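Long-range contacts in DNA polymerase III subunit beta (Deinococcus radiodurans, PDB 4TRT), which probably confers tethering to DNA and processivity on DNA polymerases and other proteins, as a ring-shaped head-to-tail homodimer of the beta sliding clamp family: residues Gly14-Pro23 and Leu45-Cys56; Asn28-Val36 and Asp111-Ser119. All blocks are in the same frame, centred on the assembly; numbering follows the deposited sequence. Where two conformers were deposited one is given.

Interaction 1 of 2, residues Gly14-Pro23 and Leu45-Cys56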
loop_
_atom_site.group_PDB
_atom_site.type_symbol
_atom_site.label_atom_id
_atom_site.label_comp_id
_atom_site.label_asym_id
_atom_site.label_seq_id
_atom_site.Cartn_x
_atom_site.Cartn_y
_atom_site.Cartn_z
ATOM N N GLY A 14 4.119 5.107 -21.619
ATOM C CA GLY A 14 2.885 5.141 -22.375
ATOM C C GLY A 14 1.891 4.092 -21.904
ATOM O O GLY A 14 0.705 4.382 -21.724
ATOM N N LEU A 15 2.371 2.867 -21.733
ATOM C CA LEU A 15 1.514 1.760 -21.333
ATOM C C LEU A 15 0.956 1.961 -19.936
ATOM O O LEU A 15 -0.192 1.580 -19.669
ATOM C CB LEU A 15 2.259 0.423 -21.410
ATOM C CG LEU A 15 2.586 -0.097 -22.804
ATOM C CD1 LEU A 15 3.506 -1.318 -22.716
ATOM C CD2 LEU A 15 1.312 -0.418 -23.577
ATOM N N GLY A 16 1.763 2.556 -19.065
ATOM C CA GLY A 16 1.338 2.909 -17.713
ATOM C C GLY A 16 0.158 3.870 -17.708
ATOM O O GLY A 16 -0.768 3.732 -16.896
ATOM N N LEU A 17 0.188 4.847 -18.608
ATOM C CA LEU A 17 -0.911 5.797 -18.720
ATOM C C LEU A 17 -2.164 5.100 -19.255
ATOM O O LEU A 17 -3.257 5.295 -18.730
ATOM C CB LEU A 17 -0.523 6.982 -19.618
ATOM C CG LEU A 17 0.568 7.948 -19.126
ATOM C CD1 LEU A 17 0.939 8.922 -20.243
ATOM C CD2 LEU A 17 0.187 8.718 -17.861
ATOM N N LEU A 18 -2.000 4.286 -20.293
ATOM C CA LEU A 18 -3.134 3.631 -20.935
ATOM C C LEU A 18 -3.770 2.558 -20.064
ATOM O O LEU A 18 -4.987 2.429 -20.039
ATOM C CB LEU A 18 -2.743 3.042 -22.292
ATOM C CG LEU A 18 -2.826 4.138 -23.342
ATOM C CD1 LEU A 18 -1.810 3.954 -24.444
ATOM C CD2 LEU A 18 -4.249 4.269 -23.867
ATOM N N GLU A 19 -2.961 1.820 -19.308
ATOM C CA GLU A 19 -3.508 0.767 -18.465
ATOM C C GLU A 19 -4.344 1.306 -17.301
ATOM O O GLU A 19 -5.220 0.604 -16.802
ATOM C CB GLU A 19 -2.417 -0.190 -17.971
ATOM C CG GLU A 19 -1.684 0.229 -16.718
ATOM C CD GLU A 19 -0.702 -0.825 -16.230
ATOM O OE1 GLU A 19 0.364 -0.438 -15.726
ATOM O OE2 GLU A 19 -0.981 -2.035 -16.333
ATOM N N ARG A 20 -4.102 2.540 -16.878
ATOM C CA ARG A 20 -4.955 3.132 -15.847
ATOM C C ARG A 20 -6.335 3.555 -16.374
ATOM O O ARG A 20 -7.273 3.595 -15.601
ATOM C CB ARG A 20 -4.272 4.280 -15.100
ATOM C CG ARG A 20 -3.310 3.797 -14.015
ATOM C CD ARG A 20 -2.620 4.972 -13.359
ATOM N NE ARG A 20 -2.066 5.885 -14.364
ATOM C CZ ARG A 20 -1.444 7.026 -14.088
ATOM N NH1 ARG A 20 -1.235 7.396 -12.828
ATOM N NH2 ARG A 20 -1.012 7.790 -15.086
ATOM N N VAL A 21 -6.451 3.829 -17.676
ATOM C CA VAL A 21 -7.729 4.182 -18.331
ATOM C C VAL A 21 -8.495 2.952 -18.839
ATOM O O VAL A 21 -9.692 2.784 -18.565
ATOM C CB VAL A 21 -7.471 5.140 -19.513
ATOM C CG1 VAL A 21 -8.739 5.383 -20.325
ATOM C CG2 VAL A 21 -6.894 6.452 -19.002
ATOM N N ILE A 22 -7.805 2.091 -19.588
ATOM C CA ILE A 22 -8.435 0.907 -20.165
ATOM C C ILE A 22 -8.885 -0.012 -19.024
ATOM O O ILE A 22 -8.089 -0.295 -18.118
ATOM C CB ILE A 22 -7.475 0.178 -21.135
ATOM C CG1 ILE A 22 -7.104 1.106 -22.288
ATOM C CG2 ILE A 22 -8.110 -1.096 -21.673
ATOM C CD1 ILE A 22 -6.028 0.606 -23.235
ATOM N N PRO A 23 -10.155 -0.482 -19.052
ATOM C CA PRO A 23 -10.598 -1.449 -18.040
ATOM C C PRO A 23 -9.863 -2.780 -18.124
ATOM O O PRO A 23 -9.478 -3.211 -19.215
ATOM C CB PRO A 23 -12.108 -1.641 -18.346
ATOM C CG PRO A 23 -12.492 -0.501 -19.220
ATOM C CD PRO A 23 -11.252 -0.081 -19.955
ATOM N N LEU A 45 -0.268 4.406 -29.078
ATOM C CA LEU A 45 -0.995 3.511 -28.187
ATOM C C LEU A 45 -2.316 4.182 -27.817
ATOM O O LEU A 45 -2.312 5.325 -27.354
ATOM C CB LEU A 45 -0.178 3.271 -26.908
ATOM C CG LEU A 45 1.308 2.902 -27.037
ATOM C CD1 LEU A 45 2.016 2.921 -25.690
ATOM C CD2 LEU A 45 1.460 1.532 -27.679
ATOM N N SER A 46 -3.444 3.494 -28.003
ATOM C CA SER A 46 -4.715 4.118 -27.690
ATOM C C SER A 46 -5.750 3.147 -27.101
ATOM O O SER A 46 -5.663 1.912 -27.273
ATOM C CB SER A 46 -5.259 4.849 -28.926
ATOM O OG SER A 46 -5.822 3.944 -29.858
ATOM N N GLY A 47 -6.712 3.732 -26.392
ATOM C CA GLY A 47 -7.817 2.983 -25.797
ATOM C C GLY A 47 -8.899 3.879 -25.215
ATOM O O GLY A 47 -8.808 5.112 -25.264
ATOM N N THR A 48 -9.941 3.256 -24.671
ATOM C CA THR A 48 -11.066 3.988 -24.132
ATOM C C THR A 48 -11.617 3.257 -22.915
ATOM O O THR A 48 -11.415 2.050 -22.771
ATOM C CB THR A 48 -12.176 4.155 -25.187
ATOM O OG1 THR A 48 -13.213 5.008 -24.685
ATOM C CG2 THR A 48 -12.786 2.797 -25.541
ATOM N N ASN A 49 -12.285 4.005 -22.037
ATOM C CA ASN A 49 -13.141 3.399 -21.004
ATOM C C ASN A 49 -14.592 3.839 -21.181
ATOM O O ASN A 49 -15.400 3.752 -20.258
ATOM C CB ASN A 49 -12.634 3.707 -19.593
ATOM C CG ASN A 49 -12.734 5.169 -19.230
ATOM O OD1 ASN A 49 -13.297 5.984 -19.970
ATOM N ND2 ASN A 49 -12.199 5.514 -18.066
ATOM N N LEU A 50 -14.886 4.351 -22.371
ATOM C CA LEU A 50 -16.202 4.836 -22.766
ATOM C C LEU A 50 -16.520 6.236 -22.227
ATOM O O LEU A 50 -17.389 6.895 -22.769
ATOM C CB LEU A 50 -17.315 3.828 -22.415
ATOM C CG LEU A 50 -17.093 2.385 -22.889
ATOM C CD1 LEU A 50 -18.278 1.498 -22.536
ATOM C CD2 LEU A 50 -16.822 2.308 -24.382
ATOM N N GLU A 51 -15.830 6.704 -21.187
ATOM C CA GLU A 51 -15.995 8.112 -20.744
ATOM C C GLU A 51 -14.872 8.992 -21.272
ATOM O O GLU A 51 -15.089 10.153 -21.591
ATOM C CB GLU A 51 -16.069 8.213 -19.219
ATOM C CG GLU A 51 -17.240 7.455 -18.611
ATOM C CD GLU A 51 -18.588 7.886 -19.175
ATOM O OE1 GLU A 51 -18.794 9.098 -19.458
ATOM O OE2 GLU A 51 -19.456 7.003 -19.360
ATOM N N ILE A 52 -13.672 8.440 -21.352
ATOM C CA ILE A 52 -12.582 9.141 -22.027
ATOM C C ILE A 52 -11.903 8.248 -23.053
ATOM O O ILE A 52 -11.955 7.038 -22.946
ATOM C CB ILE A 52 -11.552 9.747 -21.038
ATOM C CG1 ILE A 52 -10.737 8.676 -20.318
ATOM C CG2 ILE A 52 -12.231 10.673 -20.039
ATOM C CD1 ILE A 52 -9.413 9.198 -19.790
ATOM N N ASP A 53 -11.274 8.869 -24.052
ATOM C CA ASP A 53 -10.354 8.187 -24.956
ATOM C C ASP A 53 -8.986 8.761 -24.703
ATOM O O ASP A 53 -8.852 9.953 -24.446
ATOM C CB ASP A 53 -10.678 8.429 -26.437
ATOM C CG ASP A 53 -12.138 8.229 -26.768
ATOM O OD1 ASP A 53 -12.747 7.298 -26.214
ATOM O OD2 ASP A 53 -12.666 9.002 -27.602
ATOM N N LEU A 54 -7.971 7.919 -24.827
ATOM C CA LEU A 54 -6.599 8.333 -24.591
ATOM C C LEU A 54 -5.693 7.754 -25.660
ATOM O O LEU A 54 -5.852 6.597 -26.066
ATOM C CB LEU A 54 -6.161 7.856 -23.209
ATOM C CG LEU A 54 -4.772 8.225 -22.712
ATOM C CD1 LEU A 54 -4.652 9.734 -22.518
ATOM C CD2 LEU A 54 -4.490 7.467 -21.427
ATOM N N SER A 55 -4.741 8.570 -26.098
ATOM C CA SER A 55 -3.751 8.189 -27.080
ATOM C C SER A 55 -2.397 8.674 -26.599
ATOM O O SER A 55 -2.285 9.805 -26.127
ATOM C CB SER A 55 -4.076 8.846 -28.409
ATOM O OG SER A 55 -3.280 8.308 -29.420
ATOM N N CYS A 56 -1.380 7.829 -26.713
ATOM C CA CYS A 56 -0.020 8.211 -26.352
ATOM C C CYS A 56 0.935 7.797 -27.453
ATOM O O CYS A 56 0.926 6.644 -27.900
ATOM C CB CYS A 56 0.416 7.564 -25.039
ATOM S SG CYS A 56 1.960 8.281 -24.419
HETATM O O HOH W 1 -10.937 3.829 -16.281
#

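Interaction 2 of 2, residues Asn28-Val36 and Asp111-Ser119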
loop_
_atom_site.group_PDB
_atom_site.type_symbol
_atom_site.label_atom_id
_atom_site.label_comp_id
_atom_site.label_asym_id
_atom_site.label_seq_id
_atom_site.Cartn_x
_atom_site.Cartn_y
_atom_site.Cartn_z
ATOM N N ASN A 28 -17.621 -6.601 -22.661
ATOM C CA ASN A 28 -17.173 -6.268 -24.015
ATOM C C ASN A 28 -15.741 -6.755 -24.217
ATOM O O ASN A 28 -14.806 -6.194 -23.639
ATOM C CB ASN A 28 -17.259 -4.742 -24.219
ATOM C CG ASN A 28 -16.844 -4.294 -25.611
ATOM O OD1 ASN A 28 -16.192 -5.021 -26.345
ATOM N ND2 ASN A 28 -17.212 -3.065 -25.968
ATOM N N PRO A 29 -15.549 -7.772 -25.071
ATOM C CA PRO A 29 -14.225 -8.391 -25.158
ATOM C C PRO A 29 -13.120 -7.475 -25.693
ATOM O O PRO A 29 -11.963 -7.734 -25.445
ATOM C CB PRO A 29 -14.448 -9.587 -26.101
ATOM C CG PRO A 29 -15.644 -9.232 -26.904
ATOM C CD PRO A 29 -16.499 -8.337 -26.050
ATOM N N LEU A 30 -13.481 -6.413 -26.410
ATOM C CA LEU A 30 -12.500 -5.500 -27.002
ATOM C C LEU A 30 -12.225 -4.272 -26.149
ATOM O O LEU A 30 -11.244 -3.585 -26.375
ATOM C CB LEU A 30 -12.958 -5.061 -28.401
ATOM C CG LEU A 30 -12.546 -5.996 -29.539
ATOM C CD1 LEU A 30 -13.253 -5.592 -30.820
ATOM C CD2 LEU A 30 -11.022 -5.990 -29.709
ATOM N N LEU A 31 -13.089 -3.985 -25.179
ATOM C CA LEU A 31 -12.944 -2.779 -24.368
ATOM C C LEU A 31 -11.660 -2.825 -23.512
ATOM O O LEU A 31 -11.087 -1.786 -23.198
ATOM C CB LEU A 31 -14.176 -2.571 -23.499
ATOM C CG LEU A 31 -14.229 -1.264 -22.705
ATOM C CD1 LEU A 31 -14.055 -0.042 -23.599
ATOM C CD2 LEU A 31 -15.550 -1.188 -21.936
ATOM N N THR A 32 -11.205 -4.035 -23.197
ATOM C CA THR A 32 -9.996 -4.250 -22.416
ATOM C C THR A 32 -8.728 -4.240 -23.284
ATOM O O THR A 32 -7.632 -4.421 -22.759
ATOM C CB THR A 32 -10.084 -5.594 -21.663
ATOM O OG1 THR A 32 -10.422 -6.625 -22.588
ATOM C CG2 THR A 32 -11.155 -5.541 -20.606
ATOM N N ALA A 33 -8.883 -4.047 -24.596
ATOM C CA ALA A 33 -7.758 -4.057 -25.520
ATOM C C ALA A 33 -7.060 -2.697 -25.620
ATOM O O ALA A 33 -7.662 -1.638 -25.400
ATOM C CB ALA A 33 -8.201 -4.496 -26.899
ATOM N N LEU A 34 -5.772 -2.765 -25.936
ATOM C CA LEU A 34 -4.972 -1.615 -26.316
ATOM C C LEU A 34 -4.879 -1.656 -27.828
ATOM O O LEU A 34 -4.585 -2.717 -28.402
ATOM C CB LEU A 34 -3.572 -1.752 -25.710
ATOM C CG LEU A 34 -2.500 -0.737 -26.106
ATOM C CD1 LEU A 34 -2.832 0.620 -25.492
ATOM C CD2 LEU A 34 -1.155 -1.213 -25.592
ATOM N N LYS A 35 -5.116 -0.525 -28.486
ATOM C CA LYS A 35 -4.868 -0.436 -29.908
ATOM C C LYS A 35 -3.477 0.135 -30.133
ATOM O O LYS A 35 -3.064 1.091 -29.458
ATOM C CB LYS A 35 -5.918 0.416 -30.615
ATOM C CG LYS A 35 -5.710 0.476 -32.119
ATOM C CD LYS A 35 -6.959 0.888 -32.884
ATOM C CE LYS A 35 -7.054 2.381 -33.103
ATOM N NZ LYS A 35 -8.342 2.755 -33.770
ATOM N N VAL A 36 -2.730 -0.485 -31.044
ATOM C CA VAL A 36 -1.375 -0.018 -31.363
ATOM C C VAL A 36 -1.307 0.277 -32.850
ATOM O O VAL A 36 -1.539 -0.601 -33.672
ATOM C CB VAL A 36 -0.285 -1.047 -30.995
ATOM C CG1 VAL A 36 1.090 -0.479 -31.327
ATOM C CG2 VAL A 36 -0.367 -1.411 -29.523
ATOM N N ASP A 111 -9.083 -8.782 -32.497
ATOM C CA ASP A 111 -9.790 -8.400 -33.719
ATOM C C ASP A 111 -9.691 -6.887 -33.922
ATOM O O ASP A 111 -10.603 -6.159 -33.585
ATOM C CB ASP A 111 -11.253 -8.854 -33.616
ATOM C CG ASP A 111 -12.013 -8.739 -34.935
ATOM O OD1 ASP A 111 -11.421 -8.362 -35.970
ATOM O OD2 ASP A 111 -13.219 -9.047 -34.922
ATOM N N ILE A 112 -8.580 -6.429 -34.488
ATOM C CA ILE A 112 -8.372 -4.989 -34.748
ATOM C C ILE A 112 -9.514 -4.393 -35.606
ATOM O O ILE A 112 -9.965 -3.275 -35.353
ATOM C CB ILE A 112 -7.005 -4.760 -35.443
ATOM C CG1 ILE A 112 -6.743 -3.283 -35.745
ATOM C CG2 ILE A 112 -6.925 -5.538 -36.748
ATOM C CD1 ILE A 112 -6.612 -2.411 -34.533
ATOM N N GLU A 113 -10.004 -5.154 -36.584
ATOM C CA GLU A 113 -11.098 -4.682 -37.458
ATOM C C GLU A 113 -12.361 -4.299 -36.691
ATOM O O GLU A 113 -13.091 -3.415 -37.117
ATOM C CB GLU A 113 -11.457 -5.729 -38.520
ATOM C CG GLU A 113 -10.331 -6.066 -39.491
ATOM C CD GLU A 113 -9.888 -4.874 -40.324
ATOM O OE1 GLU A 113 -10.363 -4.740 -41.481
ATOM O OE2 GLU A 113 -9.075 -4.069 -39.821
ATOM N N ALA A 114 -12.605 -4.950 -35.561
ATOM C CA ALA A 114 -13.780 -4.661 -34.748
ATOM C C ALA A 114 -13.560 -3.568 -33.693
ATOM O O ALA A 114 -14.515 -3.180 -33.024
ATOM C CB ALA A 114 -14.274 -5.936 -34.076
ATOM N N TYR A 115 -12.323 -3.094 -33.514
ATOM C CA TYR A 115 -12.051 -2.027 -32.540
ATOM C C TYR A 115 -12.438 -0.659 -33.136
ATOM O O TYR A 115 -12.094 -0.378 -34.279
ATOM C CB TYR A 115 -10.575 -2.022 -32.091
ATOM C CG TYR A 115 -10.369 -1.214 -30.831
ATOM C CD1 TYR A 115 -10.176 0.162 -30.890
ATOM C CD2 TYR A 115 -10.431 -1.812 -29.579
ATOM C CE1 TYR A 115 -10.026 0.923 -29.734
ATOM C CE2 TYR A 115 -10.286 -1.064 -28.427
ATOM C CZ TYR A 115 -10.084 0.309 -28.509
ATOM O OH TYR A 115 -9.945 1.052 -27.366
ATOM N N PRO A 116 -13.136 0.204 -32.362
ATOM C CA PRO A 116 -13.637 1.469 -32.924
ATOM C C PRO A 116 -12.539 2.437 -33.351
ATOM O O PRO A 116 -11.539 2.549 -32.661
ATOM C CB PRO A 116 -14.412 2.091 -31.747
ATOM C CG PRO A 116 -13.768 1.510 -30.532
ATOM C CD PRO A 116 -13.526 0.079 -30.942
ATOM N N PRO A 117 -12.743 3.155 -34.470
ATOM C CA PRO A 117 -11.799 4.211 -34.796
ATOM C C PRO A 117 -11.918 5.322 -33.763
ATOM O O PRO A 117 -13.016 5.832 -33.544
ATOM C CB PRO A 117 -12.267 4.693 -36.171
ATOM C CG PRO A 117 -13.726 4.392 -36.197
ATOM C CD PRO A 117 -13.875 3.114 -35.419
ATOM N N LEU A 118 -10.818 5.647 -33.096
ATOM C CA LEU A 118 -10.794 6.758 -32.153
ATOM C C LEU A 118 -10.160 7.957 -32.851
ATOM O O LEU A 118 -9.092 7.821 -33.434
ATOM C CB LEU A 118 -10.000 6.384 -30.896
ATOM C CG LEU A 118 -10.505 5.180 -30.100
ATOM C CD1 LEU A 118 -9.507 4.779 -29.014
ATOM C CD2 LEU A 118 -11.886 5.444 -29.520
ATOM N N SER A 119 -10.824 9.112 -32.799
ATOM C CA SER A 119 -10.369 10.323 -33.492
ATOM C C SER A 119 -10.069 11.424 -32.491
ATOM O O SER A 119 -10.908 11.742 -31.654
ATOM C CB SER A 119 -11.435 10.855 -34.468
ATOM O OG SER A 119 -11.269 10.346 -35.780
HETATM O O HOH W 2 -9.794 0.060 -24.864
#

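Interaction 1 of 2, residues Gly14-Pro23 and Leu45-Cys56
Helix 14-21 runs nearly along the hairpin, its axis 10° from the direction of strand 45-48 and 171° from that of strand 52-56, with axis separations of 8.2 and 8.7 Å, so that the nearest CA pairs are Gly-14 with Cys-56 and Ile-22 with Asn-49. At the first end the helix backbone comes close: Gly-14 CA lies 3.9 Å from Cys-56 SG, and Leu-45 CD1 packs against Gly-14 C and Leu-15 N. Leu-18 sits over the middle of the hairpin. Its CD2 reaches the seam between the two strands, 3.6 Å from both Gly-47 N and Leu-54 O, two atoms that are themselves joined by a backbone hydrogen bond; the same methyl also touches the Leu-54 side chain. One turn on, Val-21 divides its branches. CG2, anti to its own carbonyl carbon, packs 3.6 Å from Leu-54 CD2, while both methyls meet the end of Ile-52. Leu-54 CD2 also reaches Leu-17 O, so this one methyl spans about one turn of the helix, from Leu-17 to Val-21. Together these pairs form an apolar interface between helix 8-21 and the antiparallel sheet of the N-terminal domain, as in the DNA-clamp fold. Leu-34 of the adjoining strand 33-38 extends the apolar surface under Leu-15, Leu-18 and Ile-22. Beyond the helix, Ile-22 lays CD1 against Gly-47 CA, and Pro-23 CD reaches Thr-48 O at 3.5 Å. Asn-49 makes the polar join. Its side-chain amide donates through ND2 to a water that in turn donates to Val-21 O, linking the helix end to the hairpin turn. Its OD1 accepts from Glu-51 N and, with a straighter N-H...O angle of 171°, from Ile-52 N, an Asx turn and Asx motif that fix the amide's rotation and leave ND2 directed at the water.

Interaction 2 of 2, residues Asn28-Val36 and Asp111-Ser119
Lys-35 and Tyr-115 pack obliquely, with Lys-35 CB over one face of the phenol ring, 4.2 Å above its plane and displaced toward the rim. Pro-116 CD lies over the opposite face, so the ring is sandwiched between the strand and its own neighbour in the loop. At the edge, near the ring plane, Leu-30 O comes within 3.4 Å of Tyr-115 CE2. With CG anti to the backbone N (chi1 -178°), the lysine chain runs out past the tyrosine; its CD meets Ile-112 CD1 at 3.7 Å, the two side chains crossing at about a right angle. A bend at chi3 (91°) then carries NZ toward Pro-116 O, for a weak hydrogen bond of 3.4 Å. Beyond the ring edge, Leu-30 CD1 presses tightly on Ala-114 CB, at the end of the 3-10 segment 112-114. Tyr-115 OH meets a water, 2.7 Å away, that also lies within hydrogen-bonding distance of Leu-31 O and Ala-33 O. Ala-33 and Lys-35 point toward the loop and Leu-34 away, onto Leu-15 and Leu-18, which puts the loop on the sheet face opposite helix 8-21. Aliphatic groups over both faces restrict the ring's rotation and largely fix the loop's position; the long lysine bond probably adds little.

How the interactions relate
From the N terminus, helix 8-21 leads through Pro-23 and the turn from Leu-30 to Ala-33 into strand 33-38. Interaction 1 closes the shorter loop, bringing 45-56 back to 14-23; interaction 2 closes a longer one, bringing the loop 111-119 back to 28-36. Because the segments alternate along the chain, the two closures cross. Their centres are 11 Å apart, and the sheet joins them: strand 33-38 of interaction 2 pairs with strand 42-48 of interaction 1, where Lys-35 N probably hydrogen-bonds Ser-46 O at 2.8 Å. Helix 8-21 and the loop 111-119 lie on the two faces of strand 33-38, and Tyr-115 OH packs against Gly-47 CA. Helix, sheet and the loop leading toward strand 126-129 are thereby tied together.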